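Local coordinates for protein GCN5-related N-acetyltransferase (Kribbella flavida, PDB 4IUS) that probably transfers an acyl group, most likely acetyl from acetyl-CoA, to an amino group of an unidentified acceptor, as other GNAT-family enzymes do, at residues G184-A189 with G218-A223; A174-T179 with A208-Q213. The protein carries 1 engineered substitution. One frame throughout, in Å; residues are numbered along the deposited sequence.

Contact 1: G184-A189 with G218-A223; sequences GVTEVA and GGATLA
Gly-184 O takes two amides of 218-223: Thr-221 N at 2.7 Å, in the carbonyl plane and on a lone pair, and Leu-222 N at 3.1 Å, tilted 27° from that plane. Two residues along the strand, Thr-186 N donates to Leu-222 O (3.0 Å), nearly in line with the carbonyl, with 163° at the hydrogen. Val-185 pairs with Leu-222 and Thr-186 with Ala-223 in parallel register, the start of the pairing that closes the beta-alpha-beta crossover from strand 185-193 through helix 202-216 to strand 222-225. A CA-H...O contact accompanies it, Val-185 CA to Leu-222 O (3.4 Å).

The apolar contacts divide between the sheet's two faces. On one, Val-185 CG2 meets Leu-222 CD2 at 4.2 Å, and helix 6-19 covers both. On the other, Thr-186 CG2 sits 3.8 Å from Ala-220 CB and also 3.8 Å from Ala-223 CB. With chi1 at -170°, Thr-186 OG1 is anti to the backbone N and bonds to Thr-179 O, leaving the methyl for these alanines. The directional main-chain bonds are thus consistent with the parallel register, while branched side chains pack on one face and methyls on the other.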
loop_
_atom_site.group_PDB
_atom_site.type_symbol
_atom_site.label_atom_id
_atom_site.label_comp_id
_atom_site.label_asym_id
_atom_site.label_seq_id
_atom_site.Cartn_x
_atom_site.Cartn_y
_atom_site.Cartn_z
ATOM N N GLY A 184 11.502 -3.290 9.099
ATOM C CA GLY A 184 11.761 -4.412 8.193
ATOM C C GLY A 184 10.658 -4.704 7.178
ATOM O O GLY A 184 10.788 -5.631 6.378
ATOM N N VAL A 185 9.580 -3.937 7.204
ATOM C CA VAL A 185 8.428 -4.178 6.371
ATOM C C VAL A 185 8.415 -3.186 5.218
ATOM O O VAL A 185 8.682 -2.002 5.389
ATOM C CB VAL A 185 7.108 -4.044 7.174
ATOM C CG1 VAL A 185 5.942 -4.415 6.291
ATOM C CG2 VAL A 185 7.139 -4.894 8.429
ATOM N N THR A 186 8.095 -3.714 4.032
ATOM C CA THR A 186 7.817 -2.917 2.845
ATOM C C THR A 186 6.494 -3.363 2.232
ATOM O O THR A 186 6.122 -4.510 2.359
ATOM C CB THR A 186 8.955 -3.037 1.797
ATOM O OG1 THR A 186 8.741 -2.064 0.751
ATOM C CG2 THR A 186 9.045 -4.428 1.192
ATOM N N GLU A 187 5.814 -2.433 1.563
ATOM C CA GLU A 187 4.693 -2.698 0.709
ATOM C C GLU A 187 5.146 -2.674 -0.736
ATOM O O GLU A 187 5.775 -1.694 -1.147
ATOM C CB GLU A 187 3.578 -1.685 0.934
ATOM C CG GLU A 187 2.362 -2.013 0.066
ATOM C CD GLU A 187 1.253 -0.978 0.034
ATOM O OE1 GLU A 187 1.418 0.053 0.696
ATOM O OE2 GLU A 187 0.222 -1.236 -0.646
ATOM N N VAL A 188 4.804 -3.695 -1.504
ATOM C CA VAL A 188 5.020 -3.710 -2.941
ATOM C C VAL A 188 3.715 -3.233 -3.580
ATOM O O VAL A 188 2.625 -3.728 -3.246
ATOM C CB VAL A 188 5.455 -5.097 -3.443
ATOM C CG1 VAL A 188 5.503 -5.130 -4.954
ATOM C CG2 VAL A 188 6.825 -5.435 -2.859
ATOM N N ALA A 189 3.800 -2.230 -4.452
ATOM C CA ALA A 189 2.633 -1.577 -5.022
ATOM C C ALA A 189 3.053 -0.973 -6.348
ATOM O O ALA A 189 4.139 -1.205 -6.851
ATOM C CB ALA A 189 2.078 -0.504 -4.062
ATOM N N GLY A 218 17.147 -3.202 -0.133
ATOM C CA GLY A 218 16.344 -2.323 0.724
ATOM C C GLY A 218 16.358 -2.643 2.204
ATOM O O GLY A 218 15.858 -1.869 3.005
ATOM N N GLY A 219 16.819 -3.837 2.550
ATOM C CA GLY A 219 16.875 -4.286 3.955
ATOM C C GLY A 219 15.563 -4.816 4.520
ATOM O O GLY A 219 15.420 -5.013 5.748
ATOM N N ALA A 220 14.587 -5.054 3.646
ATOM C CA ALA A 220 13.285 -5.540 4.124
ATOM C C ALA A 220 13.426 -7.005 4.541
ATOM O O ALA A 220 14.162 -7.775 3.883
ATOM C CB ALA A 220 12.214 -5.399 3.055
ATOM N N THR A 221 12.658 -7.387 5.554
ATOM C CA THR A 221 12.500 -8.786 5.949
ATOM C C THR A 221 11.072 -9.325 5.762
ATOM O O THR A 221 10.816 -10.513 5.957
ATOM C CB THR A 221 12.948 -8.969 7.410
ATOM O OG1 THR A 221 12.088 -8.208 8.263
ATOM C CG2 THR A 221 14.405 -8.524 7.560
ATOM N N LEU A 222 10.161 -8.451 5.396
ATOM C CA LEU A 222 8.789 -8.839 5.109
ATOM C C LEU A 222 8.245 -7.926 4.003
ATOM O O LEU A 222 8.420 -6.682 4.129
ATOM C CB LEU A 222 7.890 -8.742 6.367
ATOM C CG LEU A 222 6.426 -9.115 6.199
ATOM C CD1 LEU A 222 6.240 -10.583 5.861
ATOM C CD2 LEU A 222 5.612 -8.720 7.447
ATOM N N ALA A 223 7.565 -8.466 2.976
ATOM C CA ALA A 223 6.920 -7.672 1.934
ATOM C C ALA A 223 5.466 -8.051 1.899
ATOM O O ALA A 223 5.141 -9.220 2.031
ATOM C CB ALA A 223 7.558 -7.913 0.562
#

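Contact 2: A174-T179 with A208-Q213; sequences ATAAWT and AYATQQ
Trp-178 NE1, hydrogen-bonded to Pro-158 O, belongs to an indole that packs on Ala-210 and Gln-213. No hydrogen bond crosses between the segments: the contact is van der Waals packing of helix 202-216 on the mixed sheet of a GNAT fold. The carbonyl oxygen of Ala-210 approaches the benzo half of the Trp-178 indole obliquely, 3.7 Å from CE3 and 4.1 Å from CD2. Strand 174-179 and helix 208-213 run roughly parallel, their axes 29° apart and 7.4 Å away at closest approach. Alanines permit that spacing. Ala-176 CB touches Ala-210 CB at 3.7 Å, and the corresponding CA atoms are just 5.9 Å apart.

Strand alternation selects the residues involved: Ala-176 and Trp-178 point toward the helix, whereas Thr-175 and Ala-177 point away, Thr-175 packing against helix 131-141 on the other face. In Trp-178, chi1 of 69° puts CG between the backbone N and the carbonyl carbon, which carries the indole over to the helix, where CH2 reaches Gln-213 CB at 3.8 Å. The NE1 bond and the helix together should limit rotation of the indole. Were the indole replaced by an alanine, Pro-158 O would lose this donor, and a gap would probably open beside Ala-210 O and the CB of Gln-213.

Gln-213 contributes its aliphatic root, not its amide. The bend at chi2 turns the amide off from the strand, its plane standing 66° from the indole. Its N-H makes the usual helical bond to Tyr-209 O (2.9 Å between Gln-213 N and that oxygen), and its CG lies 4.0 Å over one face of the Tyr-209 ring, nearer the margin than the middle.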
loop_
_atom_site.group_PDB
_atom_site.type_symbol
_atom_site.label_atom_id
_atom_site.label_comp_id
_atom_site.label_asym_id
_atom_site.label_seq_id
_atom_site.Cartn_x
_atom_site.Cartn_y
_atom_site.Cartn_z
ATOM N N ALA A 174 6.715 -3.024 -18.111
ATOM C CA ALA A 174 6.038 -3.369 -16.846
ATOM C C ALA A 174 6.856 -2.798 -15.713
ATOM O O ALA A 174 8.040 -2.491 -15.869
ATOM C CB ALA A 174 5.828 -4.861 -16.663
ATOM N N THR A 175 6.198 -2.649 -14.566
ATOM C CA THR A 175 6.830 -2.001 -13.441
ATOM C C THR A 175 6.219 -2.477 -12.119
ATOM O O THR A 175 5.109 -3.005 -12.095
ATOM C CB THR A 175 6.650 -0.446 -13.561
ATOM O OG1 THR A 175 7.458 0.205 -12.563
ATOM C CG2 THR A 175 5.238 0.033 -13.409
ATOM N N ALA A 176 6.945 -2.270 -11.036
ATOM C CA ALA A 176 6.482 -2.447 -9.653
ATOM C C ALA A 176 7.408 -1.630 -8.752
ATOM O O ALA A 176 8.505 -1.301 -9.146
ATOM C CB ALA A 176 6.503 -3.930 -9.237
ATOM N N ALA A 177 6.917 -1.305 -7.575
ATOM C CA ALA A 177 7.658 -0.445 -6.648
ATOM C C ALA A 177 7.557 -1.006 -5.246
ATOM O O ALA A 177 6.641 -1.811 -4.942
ATOM C CB ALA A 177 7.032 0.949 -6.687
ATOM N N TRP A 178 8.476 -0.571 -4.386
ATOM C CA TRP A 178 8.398 -0.892 -2.971
ATOM C C TRP A 178 8.487 0.400 -2.163
ATOM O O TRP A 178 9.178 1.343 -2.528
ATOM C CB TRP A 178 9.497 -1.894 -2.547
ATOM C CG TRP A 178 10.929 -1.398 -2.542
ATOM C CD1 TRP A 178 11.629 -0.908 -1.470
ATOM C CD2 TRP A 178 11.876 -1.446 -3.649
ATOM N NE1 TRP A 178 12.896 -0.603 -1.831
ATOM C CE2 TRP A 178 13.100 -0.902 -3.153
ATOM C CE3 TRP A 178 11.801 -1.808 -4.991
ATOM C CZ2 TRP A 178 14.214 -0.767 -3.954
ATOM C CZ3 TRP A 178 12.945 -1.682 -5.788
ATOM C CH2 TRP A 178 14.117 -1.151 -5.280
ATOM N N THR A 179 7.780 0.430 -1.045
ATOM C CA THR A 179 7.798 1.550 -0.167
ATOM C C THR A 179 9.023 1.564 0.741
ATOM O O THR A 179 9.666 0.546 0.943
ATOM C CB THR A 179 6.530 1.623 0.718
ATOM O OG1 THR A 179 6.540 0.479 1.581
ATOM C CG2 THR A 179 5.276 1.650 -0.116
ATOM N N ALA A 208 7.893 -9.681 -8.577
ATOM C CA ALA A 208 8.908 -10.558 -8.006
ATOM C C ALA A 208 10.243 -9.845 -7.882
ATOM O O ALA A 208 10.918 -9.914 -6.868
ATOM C CB ALA A 208 9.012 -11.845 -8.827
ATOM N N TYR A 209 10.628 -9.127 -8.939
ATOM C CA TYR A 209 11.921 -8.454 -8.957
ATOM C C TYR A 209 11.955 -7.270 -8.014
ATOM O O TYR A 209 12.941 -7.064 -7.325
ATOM C CB TYR A 209 12.289 -8.036 -10.412
ATOM C CG TYR A 209 13.696 -7.532 -10.550
ATOM C CD1 TYR A 209 14.784 -8.393 -10.419
ATOM C CD2 TYR A 209 13.942 -6.196 -10.848
ATOM C CE1 TYR A 209 16.055 -7.894 -10.524
ATOM C CE2 TYR A 209 15.232 -5.718 -10.955
ATOM C CZ TYR A 209 16.288 -6.590 -10.776
ATOM O OH TYR A 209 17.600 -6.114 -10.905
ATOM N N ALA A 210 10.849 -6.530 -7.907
ATOM C CA ALA A 210 10.751 -5.440 -6.935
ATOM C C ALA A 210 10.856 -5.991 -5.487
ATOM O O ALA A 210 11.576 -5.448 -4.647
ATOM C CB ALA A 210 9.468 -4.642 -7.070
ATOM N N THR A 211 10.150 -7.101 -5.233
ATOM C CA THR A 211 10.206 -7.725 -3.917
ATOM C C THR A 211 11.656 -8.140 -3.613
ATOM O O THR A 211 12.178 -7.914 -2.517
ATOM C CB THR A 211 9.264 -8.934 -3.810
ATOM O OG1 THR A 211 7.951 -8.539 -4.170
ATOM C CG2 THR A 211 9.229 -9.455 -2.378
ATOM N N GLN A 212 12.287 -8.782 -4.596
ATOM C CA GLN A 212 13.645 -9.243 -4.416
ATOM C C GLN A 212 14.582 -8.101 -4.118
ATOM O O GLN A 212 15.440 -8.216 -3.245
ATOM C CB GLN A 212 14.110 -9.958 -5.674
ATOM C CG GLN A 212 15.493 -10.571 -5.554
ATOM C CD GLN A 212 15.917 -11.217 -6.833
ATOM O OE1 GLN A 212 16.010 -10.555 -7.847
ATOM N NE2 GLN A 212 16.070 -12.518 -6.809
ATOM N N GLN A 213 14.443 -6.965 -4.797
ATOM C CA GLN A 213 15.287 -5.838 -4.501
ATOM C C GLN A 213 15.025 -5.208 -3.130
ATOM O O GLN A 213 15.967 -4.811 -2.417
ATOM C CB GLN A 213 15.177 -4.801 -5.636
ATOM C CG GLN A 213 15.610 -5.327 -7.002
ATOM C CD GLN A 213 16.948 -6.015 -6.920
ATOM O OE1 GLN A 213 17.936 -5.407 -6.529
ATOM N NE2 GLN A 213 16.975 -7.325 -7.221
#

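In the fold
Both contacts are buried, with centres about 10 Å apart, and they serve neighbouring strands of one sheet. Contact 1 joins strands edge to edge through directional main-chain bonds; contact 2 lays a helix on the sheet with no hydrogen bond across it. Contact 1 also reaches the surface, where Thr-221 is exposed and its OG1 is hydrogen-bonded to Arg-9 of helix 6-19. Helix 202-216 is common ground: it supplies a segment of contact 2 and covers Thr-186 and Ala-223 of contact 1. The contacts meet directly where Ala-189 O lies 2.9 Å from Ala-177 N, evidence of strand pairing between them, and where Val-188 CG1 packs 3.5 Å from Ala-177 O.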